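Local coordinates for protein chymotrypsin-like serine protease (Equine arteritis virus, PDB 1MBM) that probably cleaves viral polyprotein as a chymotrypsin-like serine proteinase that carries an alpha/beta extension at its C-terminal end, at residues A[85-99]-A[186-198]. Sequence-based numbering, arbitrary orientation.
Sequences GPASWCTATGDEEGL and SLAMLIDGLSNRE
Arg-197 lies along segment 85-99 and shows how a C-terminal tail can be fastened to a beta hairpin of the second chymotrypsin-like barrel. Its CB is equally near Asp-95 O and Glu-96 OE1; CG, set between the backbone N and the carbonyl carbon (chi1 77°), passes Thr-93 O, and CD runs 3.1 Å from Thr-93 OG1. A bend at chi3 brings the guanidinium against the side chains of Thr-91 and Thr-93. NE meets the anti lone pair of Glu-96 OE1 in a 2.9 Å salt bridge and NH1 donates nearly straight to Thr-93 OG1, both acceptors near the guanidinium plane, while Thr-91 CG2 lies over one face, offset to its rim. NH2 forms a salt bridge with Asp-113 and a hydrogen bond with Trp-108 O. Glu-96 OE2 takes the backbone N of Asn-196 at a very short 2.5 Å. Asn-196 mimics a strand partner: OD1 accepts from Glu-97 N (2.7 Å) and ND2 donates to Glu-97 O (3.2 Å), with a further bond from ND2 to Gly-193 O. Nearer helix 186-192 the polar seam gives way to Leu-190, whose CD2 touches Glu-97 CG (3.7 Å) and whose CD1 packs on Pro-86 and Leu-99. With Glu-96 and Asp-113 on different nitrogens, the positive charge is probably well compensated, and the in-plane bonds should fix the guanidinium's rotation and hold the tail against the barrel.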
ATOM      1  N   GLY A  85      -3.336 -12.331   1.088  1.00 10.18           N
ATOM      2  CA  GLY A  85      -4.201 -12.116   2.230  1.00  9.62           C
ATOM      3  C   GLY A  85      -4.482 -10.637   2.403  1.00 10.39           C
ATOM      4  O   GLY A  85      -4.156  -9.828   1.530  1.00  8.89           O
ATOM      5  N   PRO A  86      -5.099 -10.276   3.523  1.00 10.02           N
ATOM      6  CA  PRO A  86      -5.379  -8.876   3.824  1.00  9.37           C
ATOM      7  C   PRO A  86      -4.092  -8.059   3.991  1.00  9.87           C
ATOM      8  O   PRO A  86      -3.057  -8.582   4.379  1.00  8.38           O
ATOM      9  CB  PRO A  86      -6.128  -8.956   5.159  1.00 12.16           C
ATOM     10  CG  PRO A  86      -5.682 -10.279   5.742  1.00 16.14           C
ATOM     11  CD  PRO A  86      -5.633 -11.180   4.560  1.00 10.32           C
ATOM     12  N   ALA A  87      -4.169  -6.779   3.665  1.00  5.86           N
ATOM     13  CA  ALA A  87      -3.061  -5.859   3.855  1.00  7.25           C
ATOM     14  C   ALA A  87      -3.660  -4.501   4.163  1.00  6.84           C
ATOM     15  O   ALA A  87      -4.809  -4.225   3.808  1.00  9.34           O
ATOM     16  CB  ALA A  87      -2.168  -5.793   2.618  1.00  5.41           C
ATOM     17  N   SER A  88      -2.902  -3.667   4.857  1.00  7.96           N
ATOM     18  CA  SER A  88      -3.375  -2.344   5.204  1.00  9.31           C
ATOM     19  C   SER A  88      -2.666  -1.315   4.348  1.00  9.49           C
ATOM     20  O   SER A  88      -1.435  -1.303   4.280  1.00  9.49           O
ATOM     21  CB  SER A  88      -3.115  -2.042   6.690  1.00 12.35           C
ATOM     22  OG  SER A  88      -3.896  -2.859   7.558  1.00 11.21           O
ATOM     23  N   TRP A  89      -3.461  -0.491   3.671  1.00  7.34           N
ATOM     24  CA  TRP A  89      -2.981   0.657   2.922  1.00  8.72           C
ATOM     25  C   TRP A  89      -3.016   1.793   3.935  1.00  6.95           C
ATOM     26  O   TRP A  89      -4.088   2.200   4.366  1.00  5.24           O
ATOM     27  CB  TRP A  89      -3.938   0.989   1.765  1.00  8.52           C
ATOM     28  CG  TRP A  89      -3.626   0.287   0.461  1.00  8.85           C
ATOM     29  CD1 TRP A  89      -3.189   0.869  -0.697  1.00  8.89           C
ATOM     30  CD2 TRP A  89      -3.761  -1.108   0.175  1.00  5.34           C
ATOM     31  NE1 TRP A  89      -3.019  -0.082  -1.676  1.00  7.77           N
ATOM     32  CE2 TRP A  89      -3.361  -1.306  -1.169  1.00 10.16           C
ATOM     33  CE3 TRP A  89      -4.152  -2.225   0.925  1.00  5.27           C
ATOM     34  CZ2 TRP A  89      -3.367  -2.558  -1.780  1.00  7.63           C
ATOM     35  CZ3 TRP A  89      -4.147  -3.474   0.316  1.00  4.82           C
ATOM     36  CH2 TRP A  89      -3.754  -3.629  -1.023  1.00  9.91           C
ATOM     37  N   CYS A  90      -1.846   2.290   4.322  1.00  8.46           N
ATOM     38  CA  CYS A  90      -1.751   3.295   5.380  1.00  7.73           C
ATOM     39  C   CYS A  90      -1.880   4.707   4.835  1.00 10.05           C
ATOM     40  O   CYS A  90      -0.879   5.404   4.666  1.00  9.11           O
ATOM     41  CB  CYS A  90      -0.436   3.134   6.148  1.00  8.09           C
ATOM     42  SG  CYS A  90      -0.167   1.451   6.785  1.00  9.04           S
ATOM     43  N   THR A  91      -3.110   5.130   4.566  1.00  5.72           N
ATOM     44  CA  THR A  91      -3.317   6.458   3.997  1.00  7.06           C
ATOM     45  C   THR A  91      -3.292   7.537   5.067  1.00  5.88           C
ATOM     46  O   THR A  91      -3.309   7.254   6.270  1.00  2.81           O
ATOM     47  CB  THR A  91      -4.645   6.533   3.209  1.00  7.46           C
ATOM     48  OG1 THR A  91      -5.745   6.743   4.108  1.00  7.88           O
ATOM     49  CG2 THR A  91      -4.958   5.205   2.549  1.00  6.62           C
ATOM     50  N   ALA A  92      -3.274   8.784   4.623  1.00 11.39           N
ATOM     51  CA  ALA A  92      -3.282   9.910   5.549  1.00 12.34           C
ATOM     52  C   ALA A  92      -4.625  10.105   6.265  1.00 13.29           C
ATOM     53  O   ALA A  92      -4.736  10.944   7.155  1.00 14.31           O
ATOM     54  CB  ALA A  92      -2.880  11.158   4.834  1.00 13.22           C
ATOM     55  N   THR A  93      -5.645   9.337   5.887  1.00 11.96           N
ATOM     56  CA  THR A  93      -6.940   9.442   6.559  1.00 12.50           C
ATOM     57  C   THR A  93      -7.367   8.110   7.141  1.00 14.07           C
ATOM     58  O   THR A  93      -8.555   7.826   7.246  1.00 13.29           O
ATOM     59  CB  THR A  93      -8.040   9.966   5.619  1.00 14.49           C
ATOM     60  OG1 THR A  93      -7.911   9.347   4.337  1.00 12.33           O
ATOM     61  CG2 THR A  93      -7.845  11.456   5.323  1.00 14.73           C
ATOM     62  N   GLY A  94      -6.391   7.290   7.516  1.00 11.77           N
ATOM     63  CA  GLY A  94      -6.687   6.006   8.114  1.00 10.53           C
ATOM     64  C   GLY A  94      -6.278   4.833   7.246  1.00 10.79           C
ATOM     65  O   GLY A  94      -6.026   4.986   6.044  1.00  9.62           O
ATOM     66  N   ASP A  95      -6.215   3.660   7.868  1.00  7.50           N
ATOM     67  CA  ASP A  95      -5.902   2.429   7.177  1.00  9.51           C
ATOM     68  C   ASP A  95      -7.063   1.904   6.346  1.00 11.77           C
ATOM     69  O   ASP A  95      -8.200   1.800   6.815  1.00 12.35           O
ATOM     70  CB  ASP A  95      -5.495   1.341   8.166  1.00  8.09           C
ATOM     71  CG  ASP A  95      -4.120   1.565   8.744  1.00  8.98           C
ATOM     72  OD1 ASP A  95      -3.477   2.590   8.411  1.00  9.93           O
ATOM     73  OD2 ASP A  95      -3.615   0.778   9.560  1.00 11.80           O
ATOM     74  N   GLU A  96      -6.750   1.550   5.110  1.00 10.33           N
ATOM     75  CA  GLU A  96      -7.716   0.946   4.218  1.00 10.69           C
ATOM     76  C   GLU A  96      -7.366  -0.543   4.151  1.00 11.69           C
ATOM     77  O   GLU A  96      -6.276  -0.907   3.701  1.00  9.58           O
ATOM     78  CB  GLU A  96      -7.587   1.604   2.848  1.00 13.76           C
ATOM     79  CG  GLU A  96      -8.783   1.470   1.930  1.00 19.30           C
ATOM     80  CD  GLU A  96     -10.071   2.004   2.530  1.00 11.72           C
ATOM     81  OE1 GLU A  96     -10.284   3.233   2.593  1.00 20.95           O
ATOM     82  OE2 GLU A  96     -10.881   1.172   2.929  1.00 11.86           O
ATOM     83  N   GLU A  97      -8.262  -1.403   4.631  1.00  9.37           N
ATOM     84  CA  GLU A  97      -8.034  -2.844   4.560  1.00 12.32           C
ATOM     85  C   GLU A  97      -8.356  -3.346   3.157  1.00 12.44           C
ATOM     86  O   GLU A  97      -9.448  -3.106   2.653  1.00 10.93           O
ATOM     87  CB  GLU A  97      -8.873  -3.608   5.603  1.00 14.52           C
ATOM     88  CG  GLU A  97      -8.703  -5.121   5.493  1.00 22.69           C
ATOM     89  CD  GLU A  97      -9.178  -5.898   6.716  1.00 30.38           C
ATOM     90  OE1 GLU A  97     -10.389  -6.188   6.805  1.00 32.37           O
ATOM     91  OE2 GLU A  97      -8.339  -6.246   7.576  1.00 35.00           O
ATOM     92  N   GLY A  98      -7.405  -4.034   2.525  1.00  8.65           N
ATOM     93  CA  GLY A  98      -7.612  -4.530   1.178  1.00  6.25           C
ATOM     94  C   GLY A  98      -7.043  -5.918   0.940  1.00  8.01           C
ATOM     95  O   GLY A  98      -6.454  -6.521   1.843  1.00  9.45           O
ATOM     96  N   LEU A  99      -7.245  -6.433  -0.266  1.00  7.48           N
ATOM     97  CA  LEU A  99      -6.705  -7.731  -0.655  1.00  8.61           C
ATOM     98  C   LEU A  99      -5.366  -7.497  -1.301  1.00  8.36           C
ATOM     99  O   LEU A  99      -5.227  -6.612  -2.141  1.00  7.74           O
ATOM    100  CB  LEU A  99      -7.608  -8.424  -1.672  1.00 10.38           C
ATOM    101  CG  LEU A  99      -6.943  -9.553  -2.474  1.00 11.25           C
ATOM    102  CD1 LEU A  99      -6.718 -10.783  -1.588  1.00 10.40           C
ATOM    103  CD2 LEU A  99      -7.750  -9.914  -3.713  1.00 11.57           C
ATOM    104  N   SER A 186     -13.720 -15.199   4.815  1.00  6.17           N
ATOM    105  CA  SER A 186     -12.724 -14.138   4.984  1.00  8.82           C
ATOM    106  C   SER A 186     -12.382 -13.469   3.651  1.00  9.84           C
ATOM    107  O   SER A 186     -12.169 -12.268   3.619  1.00 11.13           O
ATOM    108  CB  SER A 186     -11.464 -14.617   5.723  1.00  6.54           C
ATOM    109  OG  SER A 186     -10.740 -15.556   4.957  1.00  9.72           O
ATOM    110  N   LEU A 187     -12.355 -14.235   2.560  1.00  9.42           N
ATOM    111  CA  LEU A 187     -12.124 -13.649   1.236  1.00 11.56           C
ATOM    112  C   LEU A 187     -13.295 -12.737   0.837  1.00 12.29           C
ATOM    113  O   LEU A 187     -13.073 -11.603   0.392  1.00 11.07           O
ATOM    114  CB  LEU A 187     -11.867 -14.732   0.169  1.00  9.11           C
ATOM    115  CG  LEU A 187     -11.654 -14.286  -1.289  1.00 11.68           C
ATOM    116  CD1 LEU A 187     -10.662 -13.126  -1.395  1.00 10.42           C
ATOM    117  CD2 LEU A 187     -11.188 -15.468  -2.175  1.00  6.74           C
ATOM    118  N   ALA A 188     -14.526 -13.219   1.026  1.00  9.87           N
ATOM    119  CA  ALA A 188     -15.739 -12.447   0.690  1.00 10.02           C
ATOM    120  C   ALA A 188     -15.887 -11.156   1.497  1.00 13.06           C
ATOM    121  O   ALA A 188     -16.241 -10.114   0.940  1.00 12.85           O
ATOM    122  CB  ALA A 188     -16.995 -13.300   0.864  1.00  7.33           C
ATOM    123  N   MET A 189     -15.635 -11.245   2.805  1.00 12.33           N
ATOM    124  CA  MET A 189     -15.717 -10.105   3.718  1.00 16.28           C
ATOM    125  C   MET A 189     -14.629  -9.085   3.408  1.00 16.53           C
ATOM    126  O   MET A 189     -14.826  -7.875   3.578  1.00 12.83           O
ATOM    127  CB  MET A 189     -15.582 -10.556   5.178  1.00 17.52           C
ATOM    128  CG  MET A 189     -16.800 -11.272   5.754  1.00 24.66           C
ATOM    129  SD  MET A 189     -18.133 -10.171   6.242  1.00 41.07           S
ATOM    130  CE  MET A 189     -17.391  -9.351   7.659  1.00 36.56           C
ATOM    131  N   LEU A 190     -13.480  -9.583   2.966  1.00 16.50           N
ATOM    132  CA  LEU A 190     -12.370  -8.718   2.588  1.00 17.81           C
ATOM    133  C   LEU A 190     -12.849  -7.803   1.471  1.00 17.89           C
ATOM    134  O   LEU A 190     -12.862  -6.579   1.628  1.00 17.25           O
ATOM    135  CB  LEU A 190     -11.166  -9.539   2.113  1.00 17.12           C
ATOM    136  CG  LEU A 190      -9.814  -9.294   2.794  1.00 22.05           C
ATOM    137  CD1 LEU A 190      -8.664  -9.911   2.003  1.00 18.43           C
ATOM    138  CD2 LEU A 190      -9.564  -7.820   3.048  1.00 16.05           C
ATOM    139  N   ILE A 191     -13.263  -8.403   0.359  1.00 17.54           N
ATOM    140  CA  ILE A 191     -13.778  -7.650  -0.786  1.00 21.31           C
ATOM    141  C   ILE A 191     -15.010  -6.799  -0.432  1.00 22.67           C
ATOM    142  O   ILE A 191     -15.099  -5.636  -0.837  1.00 21.15           O
ATOM    143  CB  ILE A 191     -14.062  -8.591  -1.974  1.00 19.89           C
ATOM    144  CG1 ILE A 191     -12.770  -9.286  -2.405  1.00 20.80           C
ATOM    145  CG2 ILE A 191     -14.640  -7.812  -3.146  1.00 16.47           C
ATOM    146  CD1 ILE A 191     -12.964 -10.343  -3.466  1.00 24.80           C
ATOM    147  N   ASP A 192     -15.932  -7.370   0.346  1.00 23.84           N
ATOM    148  CA  ASP A 192     -17.122  -6.649   0.814  1.00 25.50           C
ATOM    149  C   ASP A 192     -16.755  -5.473   1.710  1.00 24.73           C
ATOM    150  O   ASP A 192     -17.495  -4.498   1.799  1.00 24.66           O
ATOM    151  CB  ASP A 192     -18.040  -7.575   1.616  1.00 26.53           C
ATOM    152  CG  ASP A 192     -19.259  -8.010   0.836  1.00 33.99           C
ATOM    153  OD1 ASP A 192     -19.119  -8.858  -0.070  1.00 34.64           O
ATOM    154  OD2 ASP A 192     -20.405  -7.561   1.065  1.00 39.84           O
ATOM    155  N   GLY A 193     -15.614  -5.587   2.380  1.00 24.32           N
ATOM    156  CA  GLY A 193     -15.124  -4.565   3.286  1.00 24.63           C
ATOM    157  C   GLY A 193     -14.674  -3.284   2.615  1.00 24.57           C
ATOM    158  O   GLY A 193     -14.305  -2.331   3.303  1.00 23.28           O
ATOM    159  N   LEU A 194     -14.708  -3.276   1.281  1.00 25.82           N
ATOM    160  CA  LEU A 194     -14.371  -2.117   0.445  1.00 28.48           C
ATOM    161  C   LEU A 194     -14.680  -0.759   1.098  1.00 26.78           C
ATOM    162  O   LEU A 194     -15.816  -0.504   1.506  1.00 28.33           O
ATOM    163  CB  LEU A 194     -15.103  -2.235  -0.907  1.00 30.22           C
ATOM    164  CG  LEU A 194     -16.584  -1.824  -1.000  1.00 34.71           C
ATOM    165  CD1 LEU A 194     -16.741  -0.567  -1.848  1.00 35.91           C
ATOM    166  CD2 LEU A 194     -17.459  -2.932  -1.561  1.00 36.43           C
ATOM    167  N   SER A 195     -13.659   0.094   1.190  1.00 24.59           N
ATOM    168  CA  SER A 195     -13.773   1.426   1.798  1.00 22.96           C
ATOM    169  C   SER A 195     -14.084   1.352   3.295  1.00 22.03           C
ATOM    170  O   SER A 195     -15.248   1.326   3.704  1.00 20.37           O
ATOM    171  CB  SER A 195     -14.791   2.299   1.057  1.00 21.62           C
ATOM    172  OG  SER A 195     -15.052   3.480   1.783  1.00 26.00           O
ATOM    173  N   ASN A 196     -13.033   1.347   4.109  1.00 19.65           N
ATOM    174  CA  ASN A 196     -13.193   1.156   5.545  1.00 20.86           C
ATOM    175  C   ASN A 196     -12.298   2.028   6.430  1.00 22.00           C
ATOM    176  O   ASN A 196     -12.206   1.799   7.635  1.00 23.65           O
ATOM    177  CB  ASN A 196     -12.961  -0.325   5.881  1.00 18.48           C
ATOM    178  CG  ASN A 196     -11.643  -0.855   5.318  1.00 15.55           C
ATOM    179  OD1 ASN A 196     -10.570  -0.385   5.683  1.00  9.44           O
ATOM    180  ND2 ASN A 196     -11.726  -1.834   4.425  1.00 10.39           N
ATOM    181  N   ARG A 197     -11.651   3.032   5.848  1.00 22.33           N
ATOM    182  CA  ARG A 197     -10.716   3.857   6.612  1.00 28.08           C
ATOM    183  C   ARG A 197     -11.372   4.803   7.626  1.00 34.13           C
ATOM    184  O   ARG A 197     -10.700   5.326   8.513  1.00 33.63           O
ATOM    185  CB  ARG A 197      -9.759   4.615   5.680  1.00 26.04           C
ATOM    186  CG  ARG A 197     -10.356   5.823   4.988  1.00 23.70           C
ATOM    187  CD  ARG A 197      -9.363   6.571   4.106  1.00 17.34           C
ATOM    188  NE  ARG A 197      -9.208   5.945   2.798  1.00  9.87           N
ATOM    189  CZ  ARG A 197      -8.453   6.433   1.821  1.00  7.40           C
ATOM    190  NH1 ARG A 197      -7.772   7.556   1.998  1.00  5.56           N
ATOM    191  NH2 ARG A 197      -8.386   5.800   0.659  1.00  1.71           N
ATOM    192  N   GLU A 198     -12.680   5.003   7.498  1.00 41.29           N
ATOM    193  CA  GLU A 198     -13.427   5.851   8.419  1.00 47.06           C
ATOM    194  C   GLU A 198     -14.026   5.034   9.562  1.00 49.77           C
ATOM    195  O   GLU A 198     -13.822   3.819   9.657  1.00 50.85           O
ATOM    196  CB  GLU A 198     -14.527   6.616   7.672  1.00 49.25           C
ATOM    197  CG  GLU A 198     -15.182   5.839   6.533  1.00 58.64           C
ATOM    198  CD  GLU A 198     -16.146   4.764   7.011  1.00 63.02           C
ATOM    199  OE1 GLU A 198     -17.254   5.118   7.470  1.00 65.12           O
ATOM    200  OE2 GLU A 198     -15.798   3.564   6.921  1.00 63.19           O
TER
HETATM  201  O   HOH W   1     -12.959   4.827   2.781  1.00 57.19           O
HETATM  202  O   HOH W   2     -11.786  -4.798   3.291  1.00 27.05           O